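Local coordinates for protein ribonucleoside-diphosphate reductase (Pseudomonas aeruginosa, PDB 5IM3) that probably reduces ribonucleoside diphosphates to the deoxyribonucleotides needed for DNA synthesis, under allosteric control by nucleotides such as dATP, at residues A[713-726]-A[754-766]. Numbering follows the deposited sequence.
Sequences FQGSLWSQGILPID and RERVQKGIRNSNI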
loop_
_atom_site.group_PDB
_atom_site.type_symbol
_atom_site.label_atom_id
_atom_site.label_comp_id
_atom_site.label_asym_id
_atom_site.label_seq_id
_atom_site.Cartn_x
_atom_site.Cartn_y
_atom_site.Cartn_z
ATOM N N PHE A 713 -55.217 -26.217 -4.710
ATOM C CA PHE A 713 -55.280 -25.569 -6.017
ATOM C C PHE A 713 -56.245 -24.392 -6.002
ATOM O O PHE A 713 -55.964 -23.343 -6.595
ATOM C CB PHE A 713 -55.697 -26.568 -7.095
ATOM C CG PHE A 713 -56.128 -25.912 -8.379
ATOM C CD1 PHE A 713 -55.189 -25.488 -9.304
ATOM C CD2 PHE A 713 -57.470 -25.698 -8.648
ATOM C CE1 PHE A 713 -55.580 -24.871 -10.480
ATOM C CE2 PHE A 713 -57.867 -25.081 -9.821
ATOM C CZ PHE A 713 -56.919 -24.665 -10.736
ATOM N N GLN A 714 -57.391 -24.550 -5.340
ATOM C CA GLN A 714 -58.397 -23.497 -5.311
ATOM C C GLN A 714 -57.842 -22.258 -4.614
ATOM O O GLN A 714 -57.495 -22.302 -3.428
ATOM C CB GLN A 714 -59.656 -24.005 -4.607
ATOM C CG GLN A 714 -60.322 -25.186 -5.324
ATOM C CD GLN A 714 -61.431 -25.842 -4.510
ATOM O OE1 GLN A 714 -61.754 -25.401 -3.404
ATOM N NE2 GLN A 714 -62.020 -26.906 -5.057
ATOM N N GLY A 715 -57.749 -21.157 -5.361
ATOM C CA GLY A 715 -57.228 -19.902 -4.864
ATOM C C GLY A 715 -55.846 -19.559 -5.377
ATOM O O GLY A 715 -55.445 -18.388 -5.312
ATOM N N SER A 716 -55.104 -20.544 -5.878
ATOM C CA SER A 716 -53.773 -20.296 -6.410
ATOM C C SER A 716 -53.842 -19.366 -7.618
ATOM O O SER A 716 -54.904 -19.145 -8.207
ATOM C CB SER A 716 -53.110 -21.612 -6.812
ATOM O OG SER A 716 -53.883 -22.284 -7.798
ATOM N N LEU A 717 -52.683 -18.816 -7.990
ATOM C CA LEU A 717 -52.613 -18.030 -9.217
ATOM C C LEU A 717 -53.103 -18.841 -10.407
ATOM O O LEU A 717 -53.748 -18.301 -11.313
ATOM C CB LEU A 717 -51.184 -17.541 -9.461
ATOM C CG LEU A 717 -50.621 -16.496 -8.493
ATOM C CD1 LEU A 717 -49.219 -16.097 -8.929
ATOM C CD2 LEU A 717 -51.512 -15.269 -8.409
ATOM N N TRP A 718 -52.820 -20.144 -10.414
ATOM C CA TRP A 718 -53.303 -20.993 -11.498
ATOM C C TRP A 718 -54.823 -20.948 -11.586
ATOM O O TRP A 718 -55.387 -20.934 -12.687
ATOM C CB TRP A 718 -52.827 -22.430 -11.295
ATOM C CG TRP A 718 -51.364 -22.579 -11.009
ATOM C CD1 TRP A 718 -50.798 -22.936 -9.820
ATOM C CD2 TRP A 718 -50.278 -22.399 -11.931
ATOM N NE1 TRP A 718 -49.432 -22.994 -9.944
ATOM C CE2 TRP A 718 -49.086 -22.664 -11.227
ATOM C CE3 TRP A 718 -50.199 -22.040 -13.282
ATOM C CZ2 TRP A 718 -47.830 -22.577 -11.826
ATOM C CZ3 TRP A 718 -48.948 -21.954 -13.873
ATOM C CH2 TRP A 718 -47.781 -22.222 -13.146
ATOM N N SER A 719 -55.502 -20.932 -10.437
ATOM C CA SER A 719 -56.959 -20.824 -10.432
ATOM C C SER A 719 -57.419 -19.503 -11.027
ATOM O O SER A 719 -58.493 -19.435 -11.633
ATOM C CB SER A 719 -57.499 -20.957 -9.005
ATOM O OG SER A 719 -57.116 -22.184 -8.412
ATOM N N GLN A 720 -56.630 -18.449 -10.856
ATOM C CA GLN A 720 -56.978 -17.122 -11.338
ATOM C C GLN A 720 -56.533 -16.879 -12.771
ATOM O O GLN A 720 -56.701 -15.767 -13.277
ATOM C CB GLN A 720 -56.358 -16.058 -10.430
ATOM C CG GLN A 720 -56.653 -16.246 -8.957
ATOM C CD GLN A 720 -55.868 -15.282 -8.095
ATOM O OE1 GLN A 720 -55.672 -14.123 -8.463
ATOM N NE2 GLN A 720 -55.398 -15.758 -6.949
ATOM N N GLY A 721 -55.965 -17.884 -13.432
ATOM C CA GLY A 721 -55.466 -17.694 -14.778
ATOM C C GLY A 721 -54.273 -16.769 -14.860
ATOM O O GLY A 721 -54.061 -16.132 -15.896
ATOM N N ILE A 722 -53.489 -16.672 -13.790
ATOM C CA ILE A 722 -52.302 -15.828 -13.753
ATOM C C ILE A 722 -51.102 -16.759 -13.874
ATOM O O ILE A 722 -50.680 -17.382 -12.896
ATOM C CB ILE A 722 -52.241 -14.980 -12.482
ATOM C CG1 ILE A 722 -53.487 -14.096 -12.384
ATOM C CG2 ILE A 722 -50.978 -14.123 -12.476
ATOM C CD1 ILE A 722 -53.592 -13.317 -11.086
ATOM N N LEU A 723 -50.558 -16.860 -15.085
ATOM C CA LEU A 723 -49.401 -17.692 -15.372
ATOM C C LEU A 723 -48.134 -16.907 -15.063
ATOM O O LEU A 723 -48.215 -15.722 -14.714
ATOM C CB LEU A 723 -49.422 -18.143 -16.835
ATOM C CG LEU A 723 -50.756 -18.709 -17.320
ATOM C CD1 LEU A 723 -50.661 -19.167 -18.764
ATOM C CD2 LEU A 723 -51.208 -19.850 -16.435
ATOM N N PRO A 724 -46.949 -17.522 -15.156
ATOM C CA PRO A 724 -45.719 -16.755 -14.891
ATOM C C PRO A 724 -45.588 -15.506 -15.744
ATOM O O PRO A 724 -45.167 -14.460 -15.236
ATOM C CB PRO A 724 -44.612 -17.778 -15.185
ATOM C CG PRO A 724 -45.228 -19.080 -14.844
ATOM C CD PRO A 724 -46.676 -18.966 -15.260
ATOM N N ILE A 725 -45.938 -15.579 -17.030
ATOM C CA ILE A 725 -45.835 -14.398 -17.883
ATOM C C ILE A 725 -46.719 -13.280 -17.352
ATOM O O ILE A 725 -46.373 -12.097 -17.464
ATOM C CB ILE A 725 -46.189 -14.757 -19.341
ATOM C CG1 ILE A 725 -45.915 -13.572 -20.274
ATOM C CG2 ILE A 725 -47.644 -15.208 -19.452
ATOM C CD1 ILE A 725 -44.451 -13.176 -20.360
ATOM N N ASP A 726 -47.867 -13.627 -16.768
ATOM C CA ASP A 726 -48.730 -12.631 -16.144
ATOM C C ASP A 726 -48.182 -12.167 -14.799
ATOM O O ASP A 726 -48.385 -11.008 -14.423
ATOM C CB ASP A 726 -50.141 -13.198 -15.979
ATOM C CG ASP A 726 -50.780 -13.561 -17.307
ATOM O OD1 ASP A 726 -50.745 -12.724 -18.233
ATOM O OD2 ASP A 726 -51.314 -14.684 -17.429
ATOM N N ARG A 754 -54.166 -20.834 -20.712
ATOM C CA ARG A 754 -54.620 -20.064 -19.561
ATOM C C ARG A 754 -56.043 -20.430 -19.158
ATOM O O ARG A 754 -56.437 -20.175 -18.015
ATOM C CB ARG A 754 -54.528 -18.564 -19.862
ATOM C CG ARG A 754 -54.930 -17.660 -18.699
ATOM C CD ARG A 754 -54.772 -16.185 -19.044
ATOM N NE ARG A 754 -53.367 -15.788 -19.132
ATOM C CZ ARG A 754 -52.669 -15.708 -20.262
ATOM N NH1 ARG A 754 -53.232 -15.991 -21.429
ATOM N NH2 ARG A 754 -51.396 -15.337 -20.226
ATOM N N GLU A 755 -56.818 -21.027 -20.067
ATOM C CA GLU A 755 -58.173 -21.449 -19.733
ATOM C C GLU A 755 -58.170 -22.813 -19.053
ATOM O O GLU A 755 -58.820 -22.999 -18.018
ATOM C CB GLU A 755 -59.037 -21.481 -20.993
ATOM C CG GLU A 755 -60.522 -21.680 -20.731
ATOM C CD GLU A 755 -61.318 -21.869 -22.006
ATOM O OE1 GLU A 755 -60.758 -22.410 -22.984
ATOM O OE2 GLU A 755 -62.503 -21.475 -22.033
ATOM N N ARG A 756 -57.438 -23.779 -19.618
ATOM C CA ARG A 756 -57.434 -25.126 -19.052
ATOM C C ARG A 756 -56.799 -25.156 -17.670
ATOM O O ARG A 756 -57.167 -25.997 -16.841
ATOM C CB ARG A 756 -56.704 -26.098 -19.980
ATOM C CG ARG A 756 -56.557 -27.504 -19.388
ATOM C CD ARG A 756 -56.623 -28.593 -20.449
ATOM N NE ARG A 756 -55.317 -28.904 -21.028
ATOM C CZ ARG A 756 -54.655 -30.047 -20.855
ATOM N NH1 ARG A 756 -55.152 -31.029 -20.114
ATOM N NH2 ARG A 756 -53.478 -30.211 -21.443
ATOM N N VAL A 757 -55.846 -24.264 -17.405
ATOM C CA VAL A 757 -55.185 -24.264 -16.105
ATOM C C VAL A 757 -56.182 -23.923 -15.005
ATOM O O VAL A 757 -56.127 -24.482 -13.903
ATOM C CB VAL A 757 -53.991 -23.293 -16.108
ATOM C CG1 VAL A 757 -54.453 -21.877 -16.391
ATOM C CG2 VAL A 757 -53.257 -23.348 -14.786
ATOM N N GLN A 758 -57.113 -23.007 -15.284
ATOM C CA GLN A 758 -58.077 -22.607 -14.265
ATOM C C GLN A 758 -58.970 -23.762 -13.842
ATOM O O GLN A 758 -59.601 -23.688 -12.782
ATOM C CB GLN A 758 -58.926 -21.441 -14.775
ATOM C CG GLN A 758 -58.113 -20.198 -15.097
ATOM C CD GLN A 758 -58.955 -19.073 -15.655
ATOM O OE1 GLN A 758 -60.049 -18.799 -15.167
ATOM N NE2 GLN A 758 -58.450 -18.418 -16.693
ATOM N N LYS A 759 -59.033 -24.830 -14.639
ATOM C CA LYS A 759 -59.808 -26.009 -14.286
ATOM C C LYS A 759 -59.055 -26.961 -13.365
ATOM O O LYS A 759 -59.680 -27.848 -12.776
ATOM C CB LYS A 759 -60.235 -26.743 -15.559
ATOM C CG LYS A 759 -61.277 -25.982 -16.372
ATOM C CD LYS A 759 -61.129 -26.219 -17.871
ATOM C CE LYS A 759 -61.376 -27.667 -18.257
ATOM N NZ LYS A 759 -61.168 -27.881 -19.716
ATOM N N GLY A 760 -57.740 -26.800 -13.221
ATOM C CA GLY A 760 -56.977 -27.629 -12.307
ATOM C C GLY A 760 -55.630 -28.060 -12.848
ATOM O O GLY A 760 -55.516 -28.441 -14.017
ATOM N N ILE A 761 -54.596 -27.994 -12.009
ATOM C CA ILE A 761 -53.316 -28.616 -12.315
ATOM C C ILE A 761 -52.872 -29.428 -11.107
ATOM O O ILE A 761 -53.386 -29.275 -9.996
ATOM C CB ILE A 761 -52.217 -27.604 -12.718
ATOM C CG1 ILE A 761 -51.934 -26.608 -11.597
ATOM C CG2 ILE A 761 -52.618 -26.871 -13.982
ATOM C CD1 ILE A 761 -50.764 -25.704 -11.913
ATOM N N ARG A 762 -51.899 -30.300 -11.348
ATOM C CA ARG A 762 -51.481 -31.289 -10.368
ATOM C C ARG A 762 -50.425 -30.768 -9.404
ATOM O O ARG A 762 -50.241 -31.361 -8.336
ATOM C CB ARG A 762 -50.950 -32.529 -11.101
ATOM C CG ARG A 762 -50.432 -33.657 -10.220
ATOM C CD ARG A 762 -51.511 -34.239 -9.326
ATOM N NE ARG A 762 -51.018 -35.409 -8.607
ATOM C CZ ARG A 762 -51.710 -36.075 -7.691
ATOM N NH1 ARG A 762 -52.936 -35.686 -7.370
ATOM N NH2 ARG A 762 -51.173 -37.131 -7.097
ATOM N N ASN A 763 -49.742 -29.673 -9.741
ATOM C CA ASN A 763 -48.570 -29.239 -8.994
ATOM C C ASN A 763 -48.601 -27.731 -8.784
ATOM O O ASN A 763 -48.849 -26.973 -9.728
ATOM C CB ASN A 763 -47.291 -29.641 -9.733
ATOM C CG ASN A 763 -47.284 -31.102 -10.135
ATOM O OD1 ASN A 763 -47.584 -31.448 -11.280
ATOM N ND2 ASN A 763 -46.941 -31.969 -9.192
ATOM N N SER A 764 -48.333 -27.299 -7.548
ATOM C CA SER A 764 -48.353 -25.873 -7.228
ATOM C C SER A 764 -47.203 -25.131 -7.894
ATOM O O SER A 764 -47.359 -23.966 -8.277
ATOM C CB SER A 764 -48.294 -25.671 -5.711
ATOM O OG SER A 764 -47.117 -26.244 -5.168
ATOM N N ASN A 765 -46.050 -25.777 -8.022
ATOM C CA ASN A 765 -44.902 -25.230 -8.724
ATOM C C ASN A 765 -44.349 -26.315 -9.636
ATOM O O ASN A 765 -44.394 -27.504 -9.303
ATOM C CB ASN A 765 -43.816 -24.739 -7.747
ATOM C CG ASN A 765 -44.218 -23.468 -7.006
ATOM O OD1 ASN A 765 -43.848 -22.363 -7.404
ATOM N ND2 ASN A 765 -44.970 -23.625 -5.919
ATOM N N ILE A 766 -43.835 -25.903 -10.797
ATOM C CA ILE A 766 -43.420 -26.826 -11.848
ATOM C C ILE A 766 -41.920 -26.752 -12.105
ATOM O O ILE A 766 -41.245 -27.781 -12.205
ATOM C CB ILE A 766 -44.197 -26.574 -13.159
ATOM C CG1 ILE A 766 -45.694 -26.359 -12.912
ATOM C CG2 ILE A 766 -43.989 -27.749 -14.101
ATOM C CD1 ILE A 766 -46.433 -27.597 -12.528
#
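Trp718, Arg754 and Phe713 bury the most surface where residues 713-726 meet residues 754-766. Two contacts of different geometry hold the Trp718 indole, and Val757 adds a third. At its edge, NE1 donates to Ser764 O at 2.8 Å in a nearly straight bond (163°); the acceptor lies in the ring plane, whereas the nitrogen stands above the carbonyl plane. Over one face, Ile761 CD1 sits 3.2 Å from the centroid of the five-membered ring and close to its normal, a CH-pi contact. Ile761 reaches it with CG1 between its backbone N and carbonyl carbon and CD1 extended beyond. Val757 CG2 makes its apolar contact at Trp718 CB, 3.6 Å away.

The Phe713 ring lies between two groups: Gly760 CA makes a CH-pi contact at 3.6 Å from the ring centroid, and Ser719 OG covers the opposite face. Gln758 O meets the ring at its edge, in plane, near the type I turn from Val757 to Gly760.

At the other end Arg754 grips Asp726 side-on: NE and NH2 both donate to OD2, each at 2.9 Å, in a salt bridge. The bend at chi3 (-71°) turns the guanidinium to the carboxylate, although their planes differ by 55°. Asp726 OD2 also accepts from Leu723 N through its anti lone pair, and these three donors should stabilise its negative charge. Leu723, the N-cap residue of helix 724-735, lays CD1 over one guanidinium face.

Within the barrel domain of the reductase, the contact thus joins helix 751-757 and the loop after it to the loop 713-723 and the start of helix 724-735. Helix 679-707 packs against Ile761, and Arg756 forms salt bridges to its Asp702 and Asp705; farther along, Ile766 bonds through its backbone to Leu660 of strand 659-663.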